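Local coordinates for piwi domain-containing protein (Vanderwaltozyma polyspora, PDB 5THE) that forms the C-terminal lobe of a budding yeast Argonaute, which holds bound RNA and probably takes part in RNA-guided cleavage of target RNA, at residues A[271-276]-A[311-316]; A[280-285]-A[302-307]; A[414-419]-A[441-446]. All blocks are in the same frame, centred on the assembly; numbering follows the deposited sequence.

Interaction 1 of 3, residues A[271-276]-A[311-316]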
loop_
_atom_site.group_PDB
_atom_site.type_symbol
_atom_site.label_atom_id
_atom_site.label_comp_id
_atom_site.label_asym_id
_atom_site.label_seq_id
_atom_site.Cartn_x
_atom_site.Cartn_y
_atom_site.Cartn_z
ATOM N N SER A 271 -0.175 -5.039 8.259
ATOM C CA SER A 271 -0.905 -4.312 9.279
ATOM C C SER A 271 -0.118 -3.092 9.734
ATOM O O SER A 271 1.108 -3.040 9.635
ATOM C CB SER A 271 -1.246 -5.194 10.486
ATOM O OG SER A 271 -0.083 -5.625 11.142
ATOM N N ASP A 272 -0.856 -2.100 10.213
ATOM C CA ASP A 272 -0.285 -0.868 10.734
ATOM C C ASP A 272 -1.223 -0.374 11.828
ATOM O O ASP A 272 -2.404 -0.731 11.870
ATOM C CB ASP A 272 -0.094 0.196 9.624
ATOM C CG ASP A 272 0.597 1.465 10.112
ATOM O OD1 ASP A 272 1.633 1.377 10.795
ATOM O OD2 ASP A 272 0.136 2.566 9.756
ATOM N N VAL A 273 -0.670 0.427 12.722
ATOM C CA VAL A 273 -1.435 1.153 13.724
ATOM C C VAL A 273 -1.026 2.612 13.648
ATOM O O VAL A 273 0.163 2.923 13.520
ATOM C CB VAL A 273 -1.196 0.607 15.146
ATOM C CG1 VAL A 273 -2.141 1.272 16.143
ATOM C CG2 VAL A 273 -1.390 -0.874 15.167
ATOM N N THR A 274 -2.001 3.507 13.718
ATOM C CA THR A 274 -1.712 4.924 13.852
ATOM C C THR A 274 -2.393 5.439 15.107
ATOM O O THR A 274 -3.443 4.927 15.514
ATOM C CB THR A 274 -2.193 5.723 12.652
ATOM O OG1 THR A 274 -3.585 5.438 12.430
ATOM C CG2 THR A 274 -1.377 5.345 11.423
ATOM N N HIS A 275 -1.804 6.464 15.706
ATOM C CA HIS A 275 -2.224 6.904 17.023
ATOM C C HIS A 275 -2.791 8.309 16.962
ATOM O O HIS A 275 -2.433 9.104 16.086
ATOM C CB HIS A 275 -1.065 6.852 18.000
ATOM C CG HIS A 275 -0.439 5.501 18.089
ATOM N ND1 HIS A 275 -1.081 4.425 18.661
ATOM C CD2 HIS A 275 0.761 5.043 17.660
ATOM C CE1 HIS A 275 -0.302 3.361 18.585
ATOM N NE2 HIS A 275 0.824 3.711 17.987
ATOM N N TYR A 276 -3.682 8.585 17.908
ATOM C CA TYR A 276 -4.259 9.908 18.118
ATOM C C TYR A 276 -4.759 10.543 16.821
ATOM O O TYR A 276 -4.222 11.562 16.370
ATOM C CB TYR A 276 -3.257 10.812 18.824
ATOM C CG TYR A 276 -2.764 10.192 20.118
ATOM C CD1 TYR A 276 -3.639 9.981 21.182
ATOM C CD2 TYR A 276 -1.439 9.783 20.262
ATOM C CE1 TYR A 276 -3.207 9.397 22.363
ATOM C CE2 TYR A 276 -0.996 9.201 21.449
ATOM C CZ TYR A 276 -1.885 9.012 22.492
ATOM O OH TYR A 276 -1.462 8.425 23.663
ATOM N N GLU A 311 -0.453 0.334 20.965
ATOM C CA GLU A 311 0.366 -0.154 19.860
ATOM C C GLU A 311 0.036 -1.582 19.443
ATOM O O GLU A 311 0.180 -1.916 18.263
ATOM C CB GLU A 311 1.849 -0.077 20.224
ATOM C CG GLU A 311 2.326 1.293 20.669
ATOM C CD GLU A 311 3.840 1.398 20.679
ATOM O OE1 GLU A 311 4.429 1.662 19.607
ATOM O OE2 GLU A 311 4.441 1.197 21.757
ATOM N N ILE A 312 -0.400 -2.434 20.367
ATOM C CA ILE A 312 -0.667 -3.837 20.056
ATOM C C ILE A 312 -2.091 -3.966 19.533
ATOM O O ILE A 312 -3.041 -3.456 20.147
ATOM C CB ILE A 312 -0.443 -4.733 21.287
ATOM C CG1 ILE A 312 0.998 -4.618 21.781
ATOM C CG2 ILE A 312 -0.765 -6.173 20.962
ATOM C CD1 ILE A 312 2.027 -4.896 20.714
ATOM N N ILE A 313 -2.239 -4.622 18.382
ATOM C CA ILE A 313 -3.556 -4.859 17.798
ATOM C C ILE A 313 -4.160 -6.090 18.456
ATOM O O ILE A 313 -4.009 -7.212 17.952
ATOM C CB ILE A 313 -3.499 -5.058 16.270
ATOM C CG1 ILE A 313 -2.564 -4.050 15.602
ATOM C CG2 ILE A 313 -4.881 -4.950 15.702
ATOM C CD1 ILE A 313 -2.228 -4.393 14.117
ATOM N N THR A 314 -4.870 -5.873 19.567
ATOM C CA THR A 314 -5.329 -6.975 20.409
ATOM C C THR A 314 -6.190 -7.964 19.642
ATOM O O THR A 314 -6.073 -9.179 19.831
ATOM C CB THR A 314 -6.119 -6.432 21.599
ATOM O OG1 THR A 314 -5.328 -5.465 22.286
ATOM C CG2 THR A 314 -6.470 -7.565 22.554
ATOM N N ASN A 315 -7.083 -7.468 18.802
ATOM C CA ASN A 315 -8.023 -8.324 18.102
ATOM C C ASN A 315 -7.754 -8.309 16.600
ATOM O O ASN A 315 -8.680 -8.298 15.788
ATOM C CB ASN A 315 -9.460 -7.913 18.422
ATOM C CG ASN A 315 -10.449 -9.067 18.278
ATOM O OD1 ASN A 315 -10.056 -10.234 18.129
ATOM N ND2 ASN A 315 -11.743 -8.744 18.324
ATOM N N VAL A 316 -6.468 -8.326 16.219
ATOM C CA VAL A 316 -6.111 -8.345 14.801
ATOM C C VAL A 316 -6.757 -9.547 14.119
ATOM O O VAL A 316 -7.225 -9.457 12.977
ATOM C CB VAL A 316 -4.575 -8.320 14.626
ATOM C CG1 VAL A 316 -3.901 -9.621 15.139
ATOM C CG2 VAL A 316 -4.201 -8.070 13.166
HETATM O O HOH W 1 3.182 1.193 17.529
#
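Val273 and Ile313 carry the apolar half of this contact, their side chains running antiparallel past one another. The CG2 branch of Val273 sits 3.4 Å from CG1 of Ile313, tighter than carbons usually pack, and also rests on the carbonyl O of Glu311. Ile313, at the centre of an inverse gamma turn, holds CG1 beside its backbone N, and its extended chain (chi2 167°) carries CD1 on to Ser271, where CB lies 3.8 Å from that methyl. Asp272 faces the other way, toward Asp344 and Asp496, an acidic cluster consistent with the active site of an RNase H-like fold. At the far end His275 meets Glu311 ring edge first: CE1 lies 3.8 Å from Glu311 CA, the two side chains stand roughly perpendicular, and the imidazole and carboxylate planes are 67° apart. One water donates to OE1 of Glu311 at 2.5 Å and is weakly hydrogen-bonded to NE2 of His275. The firmer polar ties lead outward, from His275 ND1 to Ser283 and from Glu311 OE1 to Ser347. The loop is therefore fitted to the strand by shape and apolar contact, with only a weak water bridge between His275 and Glu311.

Interaction 2 of 3, residues A[280-285]-A[302-307]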
loop_
_atom_site.group_PDB
_atom_site.type_symbol
_atom_site.label_atom_id
_atom_site.label_comp_id
_atom_site.label_asym_id
_atom_site.label_seq_id
_atom_site.Cartn_x
_atom_site.Cartn_y
_atom_site.Cartn_z
ATOM N N ASP A 280 -6.145 12.611 22.256
ATOM C CA ASP A 280 -6.587 11.666 23.279
ATOM C C ASP A 280 -7.496 10.570 22.738
ATOM O O ASP A 280 -8.179 9.894 23.514
ATOM C CB ASP A 280 -7.276 12.397 24.437
ATOM C CG ASP A 280 -6.366 13.410 25.104
ATOM O OD1 ASP A 280 -5.145 13.156 25.189
ATOM O OD2 ASP A 280 -6.874 14.464 25.535
ATOM N N GLN A 281 -7.518 10.345 21.430
ATOM C CA GLN A 281 -8.435 9.365 20.870
ATOM C C GLN A 281 -7.749 8.014 20.694
ATOM O O GLN A 281 -6.519 7.907 20.668
ATOM C CB GLN A 281 -9.013 9.863 19.545
ATOM C CG GLN A 281 -9.900 11.085 19.731
ATOM C CD GLN A 281 -10.920 10.874 20.844
ATOM O OE1 GLN A 281 -11.765 9.974 20.771
ATOM N NE2 GLN A 281 -10.828 11.689 21.885
ATOM N N ASN A 282 -8.577 6.972 20.625
ATOM C CA ASN A 282 -8.089 5.613 20.466
ATOM C C ASN A 282 -7.309 5.484 19.166
ATOM O O ASN A 282 -7.541 6.209 18.196
ATOM C CB ASN A 282 -9.250 4.614 20.471
ATOM C CG ASN A 282 -9.881 4.436 21.848
ATOM O OD1 ASN A 282 -9.533 5.130 22.803
ATOM N ND2 ASN A 282 -10.814 3.492 21.947
ATOM N N SER A 283 -6.376 4.549 19.154
ATOM C CA SER A 283 -5.598 4.298 17.959
ATOM C C SER A 283 -6.434 3.542 16.915
ATOM O O SER A 283 -7.510 3.001 17.197
ATOM C CB SER A 283 -4.331 3.530 18.330
ATOM O OG SER A 283 -3.584 4.290 19.255
ATOM N N ILE A 284 -5.917 3.516 15.688
ATOM C CA ILE A 284 -6.568 2.869 14.553
ATOM C C ILE A 284 -5.609 1.832 13.994
ATOM O O ILE A 284 -4.436 2.134 13.765
ATOM C CB ILE A 284 -6.959 3.889 13.466
ATOM C CG1 ILE A 284 -7.929 4.910 14.038
ATOM C CG2 ILE A 284 -7.565 3.181 12.240
ATOM C CD1 ILE A 284 -8.349 6.007 13.079
ATOM N N ALA A 285 -6.108 0.614 13.781
ATOM C CA ALA A 285 -5.337 -0.469 13.190
ATOM C C ALA A 285 -5.961 -0.865 11.860
ATOM O O ALA A 285 -7.173 -0.740 11.671
ATOM C CB ALA A 285 -5.275 -1.706 14.112
ATOM N N TYR A 302 -10.159 -2.045 8.635
ATOM C CA TYR A 302 -9.613 -1.271 9.740
ATOM C C TYR A 302 -10.541 -1.413 10.944
ATOM O O TYR A 302 -11.704 -1.795 10.812
ATOM C CB TYR A 302 -9.450 0.218 9.380
ATOM C CG TYR A 302 -10.746 0.820 8.921
ATOM C CD1 TYR A 302 -11.739 1.181 9.840
ATOM C CD2 TYR A 302 -10.999 1.004 7.571
ATOM C CE1 TYR A 302 -12.949 1.701 9.414
ATOM C CE2 TYR A 302 -12.199 1.525 7.140
ATOM C CZ TYR A 302 -13.168 1.871 8.054
ATOM O OH TYR A 302 -14.357 2.389 7.587
ATOM N N MET A 303 -10.024 -1.078 12.121
ATOM C CA MET A 303 -10.861 -1.015 13.308
ATOM C C MET A 303 -10.257 -0.018 14.283
ATOM O O MET A 303 -9.061 0.289 14.235
ATOM C CB MET A 303 -11.009 -2.385 13.978
ATOM C CG MET A 303 -9.692 -2.944 14.463
ATOM S SD MET A 303 -9.937 -4.584 15.152
ATOM C CE MET A 303 -8.279 -4.998 15.587
ATOM N N LEU A 304 -11.112 0.505 15.151
ATOM C CA LEU A 304 -10.668 1.378 16.223
ATOM C C LEU A 304 -10.089 0.522 17.339
ATOM O O LEU A 304 -10.697 -0.476 17.731
ATOM C CB LEU A 304 -11.841 2.210 16.743
ATOM C CG LEU A 304 -11.456 3.398 17.614
ATOM C CD1 LEU A 304 -10.669 4.416 16.800
ATOM C CD2 LEU A 304 -12.700 4.033 18.214
ATOM N N GLN A 305 -8.910 0.892 17.834
ATOM C CA GLN A 305 -8.321 0.174 18.957
ATOM C C GLN A 305 -9.097 0.470 20.238
ATOM O O GLN A 305 -9.986 1.324 20.282
ATOM C CB GLN A 305 -6.858 0.562 19.139
ATOM C CG GLN A 305 -5.944 0.099 18.020
ATOM C CD GLN A 305 -5.338 -1.252 18.317
ATOM O OE1 GLN A 305 -5.968 -2.292 18.101
ATOM N NE2 GLN A 305 -4.112 -1.250 18.829
ATOM N N ASP A 306 -8.702 -0.214 21.319
ATOM C CA ASP A 306 -9.411 -0.143 22.591
ATOM C C ASP A 306 -9.077 1.097 23.406
ATOM O O ASP A 306 -9.885 1.493 24.249
ATOM C CB ASP A 306 -9.106 -1.390 23.424
ATOM C CG ASP A 306 -9.810 -2.623 22.899
ATOM O OD1 ASP A 306 -10.888 -2.471 22.294
ATOM O OD2 ASP A 306 -9.292 -3.742 23.093
ATOM N N GLY A 307 -7.916 1.713 23.189
ATOM C CA GLY A 307 -7.508 2.862 23.962
ATOM C C GLY A 307 -6.514 3.727 23.217
ATOM O O GLY A 307 -6.057 3.385 22.119
#
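Gln305 lays its side chain along the backbone of the strand opposite, against Ser283 and Ala285. Its CB starts 3.2 Å from the carbonyl O of Ser283, the same oxygen that accepts a hydrogen bond from Gln305 N at 2.6 Å. CG stays over this peptide and touches the serine side chain, 3.8 Å from Ser283 CB. A bend at chi2 (-92°) then turns the amide along the sheet, bringing OE1 to 4.1 Å from the methyl CB of Ala285, while NE2 is held beyond the hairpin by the carbonyl oxygens of Ile312 and Glu310.

The two segments belong to the antiparallel hairpin of strands 282-289 and 300-305, part of the RNase H-like core of the Piwi domain. Ala285 and Met303 form a hydrogen-bonded pair; the bond from Ala285 N to Met303 O is 3.0 Å long. Next comes the non-hydrogen-bonded pair of Ile284 and Leu304, whose side chains meet at a slant on the face turned toward helix 490-515, with Ile284 CG1 3.9 Å from Leu304 CD1. Ala285 and Met303 project on the other face, where both touch Ile313.

Where the chain turns a corner at Asp306 and Gly307, the pairing changes character. Ser283 N still reaches Gly307 O at 3.2 Å, but approaches from above the carbonyl plane, 42° out of it. Asn282 tucks its amide into this corner: ND2 makes a weak hydrogen bond to Gln305 O at 2.9 Å, and OD1 lies against the CA of Gly307. The carboxylate of Asp306 forms a salt bridge with Lys531.

Interaction 3 of 3, residues A[414-419]-A[441-446]. With nucleotides of chain B.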
loop_
_atom_site.group_PDB
_atom_site.type_symbol
_atom_site.label_atom_id
_atom_site.label_comp_id
_atom_site.label_asym_id
_atom_site.label_seq_id
_atom_site.Cartn_x
_atom_site.Cartn_y
_atom_site.Cartn_z
ATOM N N GLN A 414 26.258 1.464 -6.746
ATOM C CA GLN A 414 25.596 2.629 -6.172
ATOM C C GLN A 414 24.784 3.315 -7.257
ATOM O O GLN A 414 25.042 3.141 -8.449
ATOM C CB GLN A 414 26.594 3.615 -5.558
ATOM C CG GLN A 414 27.691 4.064 -6.499
ATOM C CD GLN A 414 28.469 5.246 -5.938
ATOM O OE1 GLN A 414 27.996 6.377 -5.981
ATOM N NE2 GLN A 414 29.654 4.982 -5.387
ATOM N N SER A 415 23.796 4.105 -6.823
ATOM C CA SER A 415 22.917 4.827 -7.735
ATOM C C SER A 415 22.451 6.113 -7.074
ATOM O O SER A 415 22.026 6.102 -5.907
ATOM C CB SER A 415 21.704 3.980 -8.129
ATOM O OG SER A 415 20.916 4.669 -9.083
ATOM N N MET A 416 22.513 7.212 -7.828
ATOM C CA MET A 416 22.070 8.511 -7.326
ATOM C C MET A 416 22.748 8.863 -6.006
ATOM O O MET A 416 22.119 9.364 -5.077
ATOM C CB MET A 416 20.548 8.542 -7.185
ATOM C CG MET A 416 19.839 8.290 -8.496
ATOM S SD MET A 416 18.096 7.960 -8.232
ATOM C CE MET A 416 17.470 9.591 -7.942
ATOM N N GLY A 417 24.041 8.576 -5.918
ATOM C CA GLY A 417 24.807 8.915 -4.742
ATOM C C GLY A 417 24.514 8.061 -3.536
ATOM O O GLY A 417 25.006 8.362 -2.447
ATOM N N ASN A 418 23.726 7.006 -3.694
ATOM C CA ASN A 418 23.295 6.178 -2.583
ATOM C C ASN A 418 23.652 4.729 -2.859
ATOM O O ASN A 418 24.062 4.372 -3.965
ATOM C CB ASN A 418 21.793 6.347 -2.338
ATOM C CG ASN A 418 21.490 7.621 -1.565
ATOM O OD1 ASN A 418 21.391 7.608 -0.340
ATOM N ND2 ASN A 418 21.386 8.734 -2.276
ATOM N N VAL A 419 23.527 3.890 -1.831
ATOM C CA VAL A 419 23.816 2.489 -2.068
ATOM C C VAL A 419 22.787 1.960 -3.061
ATOM O O VAL A 419 21.696 2.522 -3.240
ATOM C CB VAL A 419 23.833 1.652 -0.773
ATOM C CG1 VAL A 419 25.001 2.082 0.113
ATOM C CG2 VAL A 419 22.509 1.800 0.001
ATOM N N SER A 441 15.631 -0.850 -0.412
ATOM C CA SER A 441 15.072 -1.456 -1.611
ATOM C C SER A 441 14.856 -0.455 -2.736
ATOM O O SER A 441 14.687 -0.864 -3.888
ATOM C CB SER A 441 13.745 -2.138 -1.254
ATOM O OG SER A 441 12.976 -1.245 -0.440
ATOM N N HIS A 442 14.910 0.835 -2.434
ATOM C CA HIS A 442 14.473 1.900 -3.320
ATOM C C HIS A 442 15.647 2.745 -3.803
ATOM O O HIS A 442 16.719 2.788 -3.189
ATOM C CB HIS A 442 13.476 2.800 -2.597
ATOM C CG HIS A 442 14.028 3.413 -1.349
ATOM N ND1 HIS A 442 14.308 2.674 -0.219
ATOM C CD2 HIS A 442 14.356 4.693 -1.052
ATOM C CE1 HIS A 442 14.788 3.473 0.718
ATOM N NE2 HIS A 442 14.833 4.702 0.236
ATOM N N GLN A 443 15.422 3.418 -4.921
ATOM C CA GLN A 443 16.273 4.523 -5.325
ATOM C C GLN A 443 16.046 5.695 -4.391
ATOM O O GLN A 443 14.904 6.066 -4.126
ATOM C CB GLN A 443 15.938 4.970 -6.750
ATOM C CG GLN A 443 16.248 3.961 -7.805
ATOM C CD GLN A 443 17.703 3.885 -8.237
ATOM O OE1 GLN A 443 18.074 2.980 -8.917
ATOM N NE2 GLN A 443 18.492 4.817 -7.867
ATOM N N ALA A 444 17.124 6.305 -3.918
ATOM C CA ALA A 444 16.990 7.552 -3.175
ATOM C C ALA A 444 16.897 8.673 -4.209
ATOM O O ALA A 444 17.905 9.230 -4.648
ATOM C CB ALA A 444 18.159 7.730 -2.217
ATOM N N LEU A 445 15.663 8.985 -4.629
ATOM C CA LEU A 445 15.471 10.039 -5.621
ATOM C C LEU A 445 15.916 11.389 -5.088
ATOM O O LEU A 445 16.399 12.244 -5.848
ATOM C CB LEU A 445 14.020 10.091 -6.087
ATOM C CG LEU A 445 13.475 8.739 -6.585
ATOM C CD1 LEU A 445 11.986 8.842 -6.892
ATOM C CD2 LEU A 445 14.240 8.176 -7.802
ATOM N N LYS A 446 15.806 11.574 -3.784
ATOM C CA LYS A 446 16.235 12.792 -3.135
ATOM C C LYS A 446 16.888 12.395 -1.819
ATOM O O LYS A 446 16.556 11.354 -1.242
ATOM C CB LYS A 446 15.043 13.733 -2.919
ATOM C CG LYS A 446 15.407 15.076 -2.358
ATOM C CD LYS A 446 14.204 15.987 -2.318
ATOM C CE LYS A 446 14.505 17.209 -1.483
ATOM N NZ LYS A 446 15.846 17.733 -1.796
ATOM P P A B 5 8.919 5.729 -1.277
ATOM O OP1 A B 5 9.387 4.401 -0.789
ATOM O OP2 A B 5 7.750 6.399 -0.670
ATOM O "O5'" A B 5 10.180 6.687 -1.246
ATOM C "C5'" A B 5 11.400 6.270 -1.834
ATOM C "C4'" A B 5 12.309 7.442 -2.090
ATOM O "O4'" A B 5 11.684 8.343 -3.036
ATOM C "C3'" A B 5 12.604 8.310 -0.878
ATOM O "O3'" A B 5 13.668 7.783 -0.119
ATOM C "C2'" A B 5 12.916 9.667 -1.498
ATOM O "O2'" A B 5 14.242 9.694 -2.000
ATOM C "C1'" A B 5 11.975 9.678 -2.701
ATOM N N9 A B 5 10.714 10.362 -2.403
ATOM C C8 A B 5 9.575 9.864 -1.816
ATOM N N7 A B 5 8.629 10.767 -1.707
ATOM C C5 A B 5 9.195 11.913 -2.252
ATOM C C6 A B 5 8.697 13.205 -2.432
ATOM N N6 A B 5 7.467 13.551 -2.050
ATOM N N1 A B 5 9.524 14.115 -3.015
ATOM C C2 A B 5 10.763 13.735 -3.388
ATOM N N3 A B 5 11.341 12.537 -3.272
ATOM C C4 A B 5 10.486 11.679 -2.686
ATOM P P A B 6 13.638 7.816 1.478
ATOM O OP1 A B 6 14.798 6.950 1.868
ATOM O OP2 A B 6 12.274 7.580 1.996
ATOM O "O5'" A B 6 13.942 9.330 1.838
ATOM C "C5'" A B 6 15.225 9.870 1.628
ATOM C "C4'" A B 6 15.176 11.359 1.748
ATOM O "O4'" A B 6 14.269 11.885 0.748
ATOM C "C3'" A B 6 14.634 11.901 3.063
ATOM O "O3'" A B 6 15.617 11.931 4.086
ATOM C "C2'" A B 6 14.153 13.279 2.660
ATOM O "O2'" A B 6 15.279 14.138 2.530
ATOM C "C1'" A B 6 13.584 12.997 1.261
ATOM N N9 A B 6 12.157 12.633 1.296
ATOM C C8 A B 6 11.631 11.383 1.515
ATOM N N7 A B 6 10.323 11.331 1.486
ATOM C C5 A B 6 9.969 12.645 1.228
ATOM C C6 A B 6 8.715 13.243 1.080
ATOM N N6 A B 6 7.573 12.554 1.177
ATOM N N1 A B 6 8.696 14.574 0.824
ATOM C C2 A B 6 9.866 15.236 0.730
ATOM N N3 A B 6 11.117 14.778 0.848
ATOM C C4 A B 6 11.084 13.461 1.102
ATOM P P A B 4 3.731 7.553 -3.455
ATOM O OP1 A B 4 2.808 6.568 -2.833
ATOM O OP2 A B 4 3.676 8.982 -3.126
ATOM O "O5'" A B 4 5.220 7.044 -3.224
ATOM C "C5'" A B 4 5.646 5.827 -3.808
ATOM C "C4'" A B 4 6.973 5.969 -4.500
ATOM O "O4'" A B 4 6.869 6.900 -5.600
ATOM C "C3'" A B 4 8.110 6.512 -3.657
ATOM O "O3'" A B 4 8.664 5.501 -2.841
ATOM C "C2'" A B 4 9.065 7.050 -4.717
ATOM O "O2'" A B 4 9.771 5.981 -5.339
ATOM C "C1'" A B 4 8.070 7.615 -5.739
ATOM N N9 A B 4 7.761 9.026 -5.482
ATOM C C8 A B 4 6.937 9.522 -4.503
ATOM N N7 A B 4 6.840 10.829 -4.505
ATOM C C5 A B 4 7.650 11.206 -5.560
ATOM C C6 A B 4 7.944 12.464 -6.069
ATOM N N6 A B 4 7.429 13.572 -5.525
ATOM N N1 A B 4 8.775 12.521 -7.136
ATOM C C2 A B 4 9.261 11.367 -7.645
ATOM N N3 A B 4 9.045 10.108 -7.251
ATOM C C4 A B 4 8.227 10.110 -6.183
HETATM O O HOH W 2 19.546 5.231 -5.137
HETATM O O HOH W 3 19.290 3.627 -2.501
#
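The methyl CB of Ala444 lies against the amide of Asn418, 3.4 Å from its CG. Met416 is the most extensive contributor to the packing, and the CE at its end comes to 3.5 Å from Leu445 CD2.

The direct hydrogen bonds of the Asn418 amide run within the turn and past the second segment. ND2 donates to Met416 O at 3.0 Å, a fairly straight bond (154°) that closes within the turn and reaches the oxygen from above the carbonyl plane. It also donates to Gly447 O, while OD1 accepts from Gly449 N, both glycines lying just beyond 441-446. Replacing Asn418 with an alanine would probably leave the Gly449 amide and the Gly447 carbonyl without their mate and untie the turn from the loop beyond Lys446.

Water supplies the links between the backbones. One molecule donates to Ser415 O at 2.7 Å and accepts from Ala444 N at 2.9 Å; a second donates to both Val419 O and His442 O.

RNA contacts occupy the other side of 441-446. His442, its imidazole set between backbone N and carbonyl carbon (chi1 58°), which turns NE2 to the phosphate, donates from that atom to OP1 of A6 of chain B at 2.8 Å, the oxygen lying at the ring edge. Lys446 grips the sugar of A5 of chain B through its backbone: its N donates to O2' at 3.0 Å, and O2' donates in return to Lys446 O at 2.9 Å, consistent with recognition of the 2'-hydroxyl, which DNA lacks.

The type I' turn from Ser415 to Asn418 joins strands 410-415 and 418-419 of a three-stranded antiparallel sheet, while 441-446 leaves strand 435-440 on the way to strand 452-459. Asn418 and Val419 also lean on Gln440, at the end of strand 435-440.

All three contacts lie within the Piwi domain, yet they serve separate regions of it. Interactions 1 and 2 are neighbours, with centres about 7 Å apart, and interaction 2 is nested in the chain inside the loop closed by interaction 1. Their strands 264-274 and 282-289 are neighbours in the same sheet, and probable hydrogen bonds between His275 and Ser283 and between Gln305 and Ile312 link them. Interaction 3 follows later in the sequence, its centre about 31 Å from that of interaction 1 and 36 Å from that of interaction 2. The first pair lies in the sheet that carries the acidic cluster, whereas 441-446 contacts the bound RNA directly.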